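Local coordinates for putative uncharacterized protein lp_3323 (Lactobacillus plantarum, PDB 3DC7) that is of unknown function but belongs to the GDSL-like lipase/acylhydrolase family and so probably hydrolyses ester bonds as an SGNH hydrolase, at residues A[136-141]-A[182-187]; A[176-181]-A[214-219]. All blocks are in the same frame, centred on the assembly; numbering follows the deposited sequence.

Contact 1: residues A[136-141]-A[182-187]; sequences SAIHIG and RDAGMT. With NA (sodium ion), chain H.
In the flavodoxin-like SGNH hydrolase fold, the loop leaving strand 132-136 of the parallel sheet meets the turn after helix 180-183, Ile-138 and His-139 touching Ala-184, Met-186 and Thr-187. Ile-138 divides its branches: CG1 reaches Ala-184 CB at 4.0 Å, while CG2, anti to the backbone N, lies 3.6 Å from Met-186 O and also meets the CG of this selenomethionine. Gly-185, with positive phi (99°), turns the chain out of the helix ahead of Met-186 and Thr-187. The side chains of His-139 and Thr-187 lie alongside each other with a common direction, Thr-187 OG1 3.3 Å from His-139 CB; that hydroxyl is hydrogen-bonded to Ala-189 N. The imidazole also meets the ring of Tyr-181, their planes about 20° apart. His-139 ND1 donates to Ile-140 O at 3.1 Å, with the acceptor almost exactly in the imidazole plane and an N-H...O angle of 150°. Replacing the imidazole by an alanine's methyl is likely to cost the Tyr-181 ring its neighbour and Ile-140 O its side-chain donor, Thr-187 losing only its contact with the ring atoms. No direct hydrogen bond joins the segments; a water instead accepts from His-139 N and donates to Met-186 O at 2.8 Å.

Contact 2: residues A[176-181]-A[214-219]; sequences PHLSLY and RKLQSF
Strand 177-179 and helix 214-219 run roughly antiparallel, their axes 9.9 Å apart at closest approach with 146° between their directions, and Leu-178 faces Phe-219 across the gap. This is the packing of the C-terminal helix 206-223 on the parallel sheet, at the strand that is outermost within the chain. The leucine and the phenyl pass each other head to tail. The CB of Leu-178 stands over the middle of the phenyl face, 3.8 Å from the ring centroid and only 4° off the normal, a well-centred CH-pi contact. Farther along the leucine the two methyls separate: CD1 lies 3.7 Å from Phe-219 CD1, whereas CD2 goes to the helix, 3.8 Å from Leu-216 CA and close to Leu-216 CD1 and Phe-219 CB. On the helix, Phe-219 has CG anti to its backbone N (chi1 -171°), which swings the ring out across the strand. There Pro-176 CB meets the ring at its edge, near the plane, 4.0 Å from CE2, and the backbone carbonyl His-177 O approaches CZ obliquely at 3.6 Å. Leu-180 CD2 extends the apolar patch to Lys-215 CB at 4.2 Å; beyond that carbon the lysine chain leads away, and its NZ is hydrogen-bonded to His-223 O of the second subunit. Leu-216 and Phe-219 also touch Leu-133 of the adjoining strand, and the phenyl stacks with His-223. With no hydrogen bond across the segments, the helix is held here by dispersion and shape fit, the centred CH-pi contact probably helping to hold the leucine against the ring face while the polar end of Lys-215 serves the subunit interface.

Contacts 1 and 2 both use helix 180-183, their centres 11 Å apart and their segments alternating along the chain. They meet directly: Ser-136 OG lies 2.9 Å from His-177 NE2 and Ser-136 O 3.0 Å from Leu-180 N, both probable hydrogen bonds that tie the end of strand 132-136 to strand 177-179 and to the start of the helix after it. Glu-163 joins this polar group, bonding Ser-136 OG and Ser-179 OG, the helix N-cap. A sodium ion sits near the shared helix, bound by Asp-183 OD1 at 2.3 Å and by a water, and the nearest side-chain atom of Lys-215 is about 9 Å from the same ion. Both contacts border the second subunit.

Contact 1: residues A[136-141]-A[182-187]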
ATOM      1  N   SER A 136       0.247 -10.913   8.041  1.00 23.28           N
ATOM      2  CA  SER A 136       1.311 -10.859   9.057  1.00 24.17           C
ATOM      3  C   SER A 136       0.838 -10.150  10.330  1.00 24.54           C
ATOM      4  O   SER A 136       0.014  -9.234  10.270  1.00 25.27           O
ATOM      5  CB  SER A 136       2.566 -10.206   8.496  1.00 23.77           C
ATOM      6  OG  SER A 136       2.313  -8.868   8.117  1.00 25.34           O
ATOM      7  N   ALA A 137       1.382 -10.566  11.468  1.00 24.95           N
ATOM      8  CA  ALA A 137       0.853 -10.227  12.791  1.00 24.88           C
ATOM      9  C   ALA A 137       1.109  -8.813  13.278  1.00 24.79           C
ATOM     10  O   ALA A 137       2.024  -8.131  12.832  1.00 24.86           O
ATOM     11  CB  ALA A 137       1.371 -11.216  13.822  1.00 25.06           C
ATOM     12  N   ILE A 138       0.266  -8.400  14.217  1.00 24.84           N
ATOM     13  CA  ILE A 138       0.436  -7.195  15.030  1.00 25.08           C
ATOM     14  C   ILE A 138       1.812  -7.168  15.726  1.00 25.08           C
ATOM     15  O   ILE A 138       2.360  -8.226  16.088  1.00 24.89           O
ATOM     16  CB  ILE A 138      -0.717  -7.115  16.063  1.00 25.23           C
ATOM     17  CG1 ILE A 138      -2.057  -7.012  15.319  1.00 25.34           C
ATOM     18  CG2 ILE A 138      -0.546  -5.927  17.042  1.00 24.97           C
ATOM     19  CD1 ILE A 138      -3.191  -7.683  16.024  1.00 26.74           C
ATOM     20  N   HIS A 139       2.368  -5.961  15.860  1.00 25.14           N
ATOM     21  CA  HIS A 139       3.571  -5.703  16.658  1.00 25.80           C
ATOM     22  C   HIS A 139       3.325  -6.242  18.063  1.00 26.13           C
ATOM     23  O   HIS A 139       2.367  -5.844  18.721  1.00 26.14           O
ATOM     24  CB  HIS A 139       3.862  -4.191  16.723  1.00 25.79           C
ATOM     25  CG  HIS A 139       5.267  -3.850  17.130  1.00 26.75           C
ATOM     26  ND1 HIS A 139       5.880  -4.388  18.245  1.00 27.61           N
ATOM     27  CD2 HIS A 139       6.173  -3.007  16.581  1.00 27.73           C
ATOM     28  CE1 HIS A 139       7.108  -3.910  18.352  1.00 26.09           C
ATOM     29  NE2 HIS A 139       7.310  -3.066  17.359  1.00 28.14           N
ATOM     30  N   ILE A 140       4.171  -7.164  18.508  1.00 26.15           N
ATOM     31  CA  ILE A 140       3.965  -7.797  19.809  1.00 26.50           C
ATOM     32  C   ILE A 140       4.671  -7.038  20.925  1.00 26.90           C
ATOM     33  O   ILE A 140       5.548  -6.217  20.665  1.00 27.41           O
ATOM     34  CB  ILE A 140       4.408  -9.288  19.818  1.00 26.33           C
ATOM     35  CG1 ILE A 140       5.932  -9.404  19.684  1.00 25.41           C
ATOM     36  CG2 ILE A 140       3.646 -10.091  18.750  1.00 25.94           C
ATOM     37  CD1 ILE A 140       6.465 -10.799  19.806  1.00 27.23           C
ATOM     38  N   GLY A 141       4.274  -7.312  22.163  1.00 27.64           N
ATOM     39  CA  GLY A 141       4.910  -6.726  23.344  1.00 28.55           C
ATOM     40  C   GLY A 141       5.997  -7.632  23.887  1.00 29.20           C
ATOM     41  O   GLY A 141       6.482  -8.517  23.173  1.00 28.99           O
ATOM     42  N   ARG A 182       1.229  -3.072  10.169  1.00 27.74           N
ATOM     43  CA  ARG A 182       1.139  -1.665   9.718  1.00 29.37           C
ATOM     44  C   ARG A 182      -0.213  -0.982   9.908  1.00 29.65           C
ATOM     45  O   ARG A 182      -0.267   0.244  10.054  1.00 30.02           O
ATOM     46  CB  ARG A 182       1.436  -1.540   8.215  1.00 29.97           C
ATOM     47  CG  ARG A 182       2.816  -1.921   7.781  1.00 33.58           C
ATOM     48  CD  ARG A 182       3.239  -1.107   6.558  1.00 38.99           C
ATOM     49  NE  ARG A 182       4.692  -1.167   6.395  1.00 42.09           N
ATOM     50  CZ  ARG A 182       5.447  -0.194   5.889  1.00 44.85           C
ATOM     51  NH1 ARG A 182       4.901   0.952   5.492  1.00 44.34           N
ATOM     52  NH2 ARG A 182       6.765  -0.366   5.793  1.00 45.81           N
ATOM     53  N   ASP A 183      -1.298  -1.752   9.836  1.00 29.64           N
ATOM     54  CA  ASP A 183      -2.624  -1.175   9.605  1.00 30.17           C
ATOM     55  C   ASP A 183      -3.750  -1.620  10.546  1.00 30.06           C
ATOM     56  O   ASP A 183      -4.880  -1.155  10.388  1.00 30.69           O
ATOM     57  CB  ASP A 183      -3.076  -1.443   8.161  1.00 30.70           C
ATOM     58  CG  ASP A 183      -2.358  -0.570   7.124  1.00 32.92           C
ATOM     59  OD1 ASP A 183      -2.263   0.686   7.281  1.00 33.27           O
ATOM     60  OD2 ASP A 183      -1.912  -1.168   6.114  1.00 36.03           O
ATOM     61  N   ALA A 184      -3.464  -2.504  11.505  1.00 29.42           N
ATOM     62  CA  ALA A 184      -4.492  -3.031  12.426  1.00 28.62           C
ATOM     63  C   ALA A 184      -5.098  -1.972  13.353  1.00 28.45           C
ATOM     64  O   ALA A 184      -6.218  -2.140  13.849  1.00 28.14           O
ATOM     65  CB  ALA A 184      -3.919  -4.168  13.254  1.00 28.56           C
ATOM     66  N   GLY A 185      -4.340  -0.902  13.598  1.00 28.03           N
ATOM     67  CA  GLY A 185      -4.768   0.190  14.443  1.00 28.18           C
ATOM     68  C   GLY A 185      -4.214   0.128  15.856  1.00 28.65           C
ATOM     69  O   GLY A 185      -4.522   0.995  16.673  1.00 29.21           O
HETATM   70  N   MSE A 186      -3.393  -0.882  16.138  1.00 28.71           N
HETATM   71  CA  MSE A 186      -2.908  -1.169  17.495  1.00 28.94           C
HETATM   72  C   MSE A 186      -1.542  -1.845  17.490  1.00 27.54           C
HETATM   73  O   MSE A 186      -1.125  -2.428  16.488  1.00 27.49           O
HETATM   74  CB  MSE A 186      -3.902  -2.069  18.237  1.00 30.04           C
HETATM   75  CG  MSE A 186      -4.028  -3.471  17.656  1.00 34.35           C
HETATM   76 SE   MSE A 186      -5.702  -4.412  18.094  1.00 49.82          SE
HETATM   77  CE  MSE A 186      -6.975  -2.970  17.677  1.00 46.12           C
ATOM     78  N   THR A 187      -0.852  -1.751  18.623  1.00 26.39           N
ATOM     79  CA  THR A 187       0.376  -2.498  18.868  1.00 25.11           C
ATOM     80  C   THR A 187       0.337  -3.049  20.289  1.00 24.76           C
ATOM     81  O   THR A 187      -0.036  -2.334  21.224  1.00 25.13           O
ATOM     82  CB  THR A 187       1.646  -1.624  18.621  1.00 25.54           C
ATOM     83  OG1 THR A 187       2.806  -2.261  19.165  1.00 24.81           O
ATOM     84  CG2 THR A 187       1.505  -0.231  19.252  1.00 24.16           C
TER
HETATM   85 NA    NA H 233      -1.518   2.682   6.457  1.00 29.64          NA
HETATM   86  O   HOH W   1       0.984  -3.411  14.987  1.00 22.86           O
HETATM   87  O   HOH W   2      -1.757   1.201   4.777  1.00 31.64           O

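Contact 2: residues A[176-181]-A[214-219]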
ATOM      1  N   PRO A 176      -1.320 -10.983  -2.622  1.00 23.41           N
ATOM      2  CA  PRO A 176      -1.642  -9.831  -1.774  1.00 23.34           C
ATOM      3  C   PRO A 176      -1.199 -10.027  -0.322  1.00 23.10           C
ATOM      4  O   PRO A 176      -1.183 -11.154   0.196  1.00 23.38           O
ATOM      5  CB  PRO A 176      -3.164  -9.738  -1.869  1.00 23.63           C
ATOM      6  CG  PRO A 176      -3.479 -10.326  -3.224  1.00 23.96           C
ATOM      7  CD  PRO A 176      -2.505 -11.482  -3.341  1.00 23.15           C
ATOM      8  N   HIS A 177      -0.801  -8.936   0.314  1.00 22.95           N
ATOM      9  CA  HIS A 177      -0.278  -9.016   1.664  1.00 22.90           C
ATOM     10  C   HIS A 177      -1.028  -8.046   2.544  1.00 22.37           C
ATOM     11  O   HIS A 177      -0.958  -6.850   2.327  1.00 22.00           O
ATOM     12  CB  HIS A 177       1.237  -8.730   1.689  1.00 23.14           C
ATOM     13  CG  HIS A 177       1.799  -8.552   3.072  1.00 24.72           C
ATOM     14  ND1 HIS A 177       2.714  -7.569   3.383  1.00 26.09           N
ATOM     15  CD2 HIS A 177       1.563  -9.221   4.229  1.00 27.43           C
ATOM     16  CE1 HIS A 177       3.025  -7.644   4.666  1.00 26.03           C
ATOM     17  NE2 HIS A 177       2.338  -8.637   5.205  1.00 27.08           N
ATOM     18  N   LEU A 178      -1.755  -8.577   3.523  1.00 22.40           N
ATOM     19  CA  LEU A 178      -2.417  -7.769   4.534  1.00 22.88           C
ATOM     20  C   LEU A 178      -1.541  -7.676   5.788  1.00 23.13           C
ATOM     21  O   LEU A 178      -1.356  -8.669   6.504  1.00 23.75           O
ATOM     22  CB  LEU A 178      -3.783  -8.373   4.885  1.00 22.80           C
ATOM     23  CG  LEU A 178      -4.563  -7.831   6.097  1.00 22.96           C
ATOM     24  CD1 LEU A 178      -4.755  -6.322   6.052  1.00 23.43           C
ATOM     25  CD2 LEU A 178      -5.914  -8.515   6.175  1.00 24.38           C
ATOM     26  N   SER A 179      -1.014  -6.486   6.056  1.00 23.07           N
ATOM     27  CA  SER A 179      -0.117  -6.300   7.188  1.00 23.24           C
ATOM     28  C   SER A 179      -0.858  -5.764   8.398  1.00 23.42           C
ATOM     29  O   SER A 179      -1.099  -4.553   8.483  1.00 22.50           O
ATOM     30  CB  SER A 179       1.003  -5.341   6.814  1.00 23.59           C
ATOM     31  OG  SER A 179       1.768  -5.023   7.963  1.00 25.44           O
ATOM     32  N   LEU A 180      -1.236  -6.650   9.328  1.00 23.58           N
ATOM     33  CA  LEU A 180      -1.849  -6.193  10.594  1.00 24.34           C
ATOM     34  C   LEU A 180      -0.835  -5.383  11.388  1.00 24.73           C
ATOM     35  O   LEU A 180      -1.183  -4.494  12.161  1.00 25.14           O
ATOM     36  CB  LEU A 180      -2.346  -7.359  11.437  1.00 24.38           C
ATOM     37  CG  LEU A 180      -3.390  -8.289  10.832  1.00 24.12           C
ATOM     38  CD1 LEU A 180      -3.745  -9.348  11.850  1.00 22.98           C
ATOM     39  CD2 LEU A 180      -4.632  -7.503  10.401  1.00 22.42           C
ATOM     40  N   TYR A 181       0.432  -5.712  11.182  1.00 25.48           N
ATOM     41  CA  TYR A 181       1.547  -4.954  11.724  1.00 26.49           C
ATOM     42  C   TYR A 181       1.394  -3.440  11.446  1.00 26.82           C
ATOM     43  O   TYR A 181       1.402  -2.646  12.389  1.00 26.02           O
ATOM     44  CB  TYR A 181       2.876  -5.500  11.172  1.00 26.16           C
ATOM     45  CG  TYR A 181       4.096  -4.950  11.864  1.00 27.60           C
ATOM     46  CD1 TYR A 181       4.684  -3.752  11.439  1.00 28.09           C
ATOM     47  CD2 TYR A 181       4.664  -5.614  12.951  1.00 27.06           C
ATOM     48  CE1 TYR A 181       5.809  -3.234  12.089  1.00 29.52           C
ATOM     49  CE2 TYR A 181       5.782  -5.113  13.592  1.00 28.92           C
ATOM     50  CZ  TYR A 181       6.351  -3.920  13.160  1.00 28.96           C
ATOM     51  OH  TYR A 181       7.465  -3.416  13.798  1.00 29.32           O
ATOM     52  N   ARG A 214     -12.710  -7.571  10.994  1.00 23.12           N
ATOM     53  CA  ARG A 214     -13.065  -6.341  10.286  1.00 23.96           C
ATOM     54  C   ARG A 214     -11.964  -5.924   9.305  1.00 23.66           C
ATOM     55  O   ARG A 214     -12.243  -5.577   8.164  1.00 24.00           O
ATOM     56  CB  ARG A 214     -13.353  -5.222  11.277  1.00 24.37           C
ATOM     57  CG  ARG A 214     -14.613  -5.462  12.100  1.00 27.81           C
ATOM     58  CD  ARG A 214     -15.042  -4.213  12.859  1.00 33.77           C
ATOM     59  NE  ARG A 214     -14.155  -3.882  13.972  1.00 38.01           N
ATOM     60  CZ  ARG A 214     -14.444  -4.073  15.260  1.00 40.34           C
ATOM     61  NH1 ARG A 214     -15.608  -4.601  15.633  1.00 40.89           N
ATOM     62  NH2 ARG A 214     -13.565  -3.720  16.182  1.00 41.44           N
ATOM     63  N   LYS A 215     -10.714  -5.996   9.742  1.00 23.34           N
ATOM     64  CA  LYS A 215      -9.586  -5.600   8.895  1.00 23.40           C
ATOM     65  C   LYS A 215      -9.468  -6.515   7.692  1.00 23.10           C
ATOM     66  O   LYS A 215      -9.193  -6.051   6.592  1.00 23.03           O
ATOM     67  CB  LYS A 215      -8.274  -5.567   9.692  1.00 23.69           C
ATOM     68  CG  LYS A 215      -8.181  -4.389  10.675  1.00 25.13           C
ATOM     69  CD  LYS A 215      -8.195  -3.034   9.950  1.00 28.48           C
ATOM     70  CE  LYS A 215      -8.416  -1.863  10.926  1.00 31.34           C
ATOM     71  NZ  LYS A 215      -9.847  -1.418  10.987  1.00 33.82           N
ATOM     72  N   LEU A 216      -9.708  -7.809   7.900  1.00 23.06           N
ATOM     73  CA  LEU A 216      -9.623  -8.782   6.823  1.00 23.87           C
ATOM     74  C   LEU A 216     -10.756  -8.604   5.807  1.00 23.58           C
ATOM     75  O   LEU A 216     -10.510  -8.640   4.612  1.00 23.43           O
ATOM     76  CB  LEU A 216      -9.580 -10.216   7.371  1.00 23.97           C
ATOM     77  CG  LEU A 216      -9.548 -11.415   6.420  1.00 26.39           C
ATOM     78  CD1 LEU A 216      -8.495 -11.298   5.328  1.00 27.16           C
ATOM     79  CD2 LEU A 216      -9.272 -12.672   7.256  1.00 29.94           C
ATOM     80  N   GLN A 217     -11.985  -8.426   6.277  1.00 23.74           N
ATOM     81  CA  GLN A 217     -13.106  -8.219   5.349  1.00 24.18           C
ATOM     82  C   GLN A 217     -12.882  -6.977   4.472  1.00 24.32           C
ATOM     83  O   GLN A 217     -13.060  -7.047   3.251  1.00 24.83           O
ATOM     84  CB  GLN A 217     -14.450  -8.160   6.079  1.00 23.61           C
ATOM     85  CG  GLN A 217     -15.669  -8.161   5.148  1.00 24.98           C
ATOM     86  CD  GLN A 217     -15.886  -9.496   4.426  1.00 26.25           C
ATOM     87  OE1 GLN A 217     -15.992 -10.543   5.052  1.00 28.57           O
ATOM     88  NE2 GLN A 217     -15.957  -9.453   3.111  1.00 26.08           N
ATOM     89  N   SER A 218     -12.447  -5.870   5.086  1.00 24.54           N
ATOM     90  CA  SER A 218     -12.159  -4.628   4.362  1.00 24.85           C
ATOM     91  C   SER A 218     -11.144  -4.891   3.275  1.00 24.44           C
ATOM     92  O   SER A 218     -11.317  -4.447   2.148  1.00 24.27           O
ATOM     93  CB  SER A 218     -11.586  -3.556   5.287  1.00 24.93           C
ATOM     94  OG  SER A 218     -12.561  -3.104   6.190  1.00 28.12           O
ATOM     95  N   PHE A 219     -10.086  -5.613   3.634  1.00 24.17           N
ATOM     96  CA  PHE A 219      -8.998  -5.907   2.715  1.00 24.74           C
ATOM     97  C   PHE A 219      -9.498  -6.738   1.525  1.00 24.88           C
ATOM     98  O   PHE A 219      -9.155  -6.467   0.377  1.00 24.91           O
ATOM     99  CB  PHE A 219      -7.845  -6.616   3.445  1.00 24.15           C
ATOM    100  CG  PHE A 219      -6.600  -6.749   2.609  1.00 24.39           C
ATOM    101  CD1 PHE A 219      -5.675  -5.719   2.555  1.00 23.08           C
ATOM    102  CD2 PHE A 219      -6.372  -7.888   1.857  1.00 23.65           C
ATOM    103  CE1 PHE A 219      -4.541  -5.826   1.777  1.00 24.30           C
ATOM    104  CE2 PHE A 219      -5.233  -8.002   1.067  1.00 24.73           C
ATOM    105  CZ  PHE A 219      -4.317  -6.966   1.032  1.00 25.39           C
TER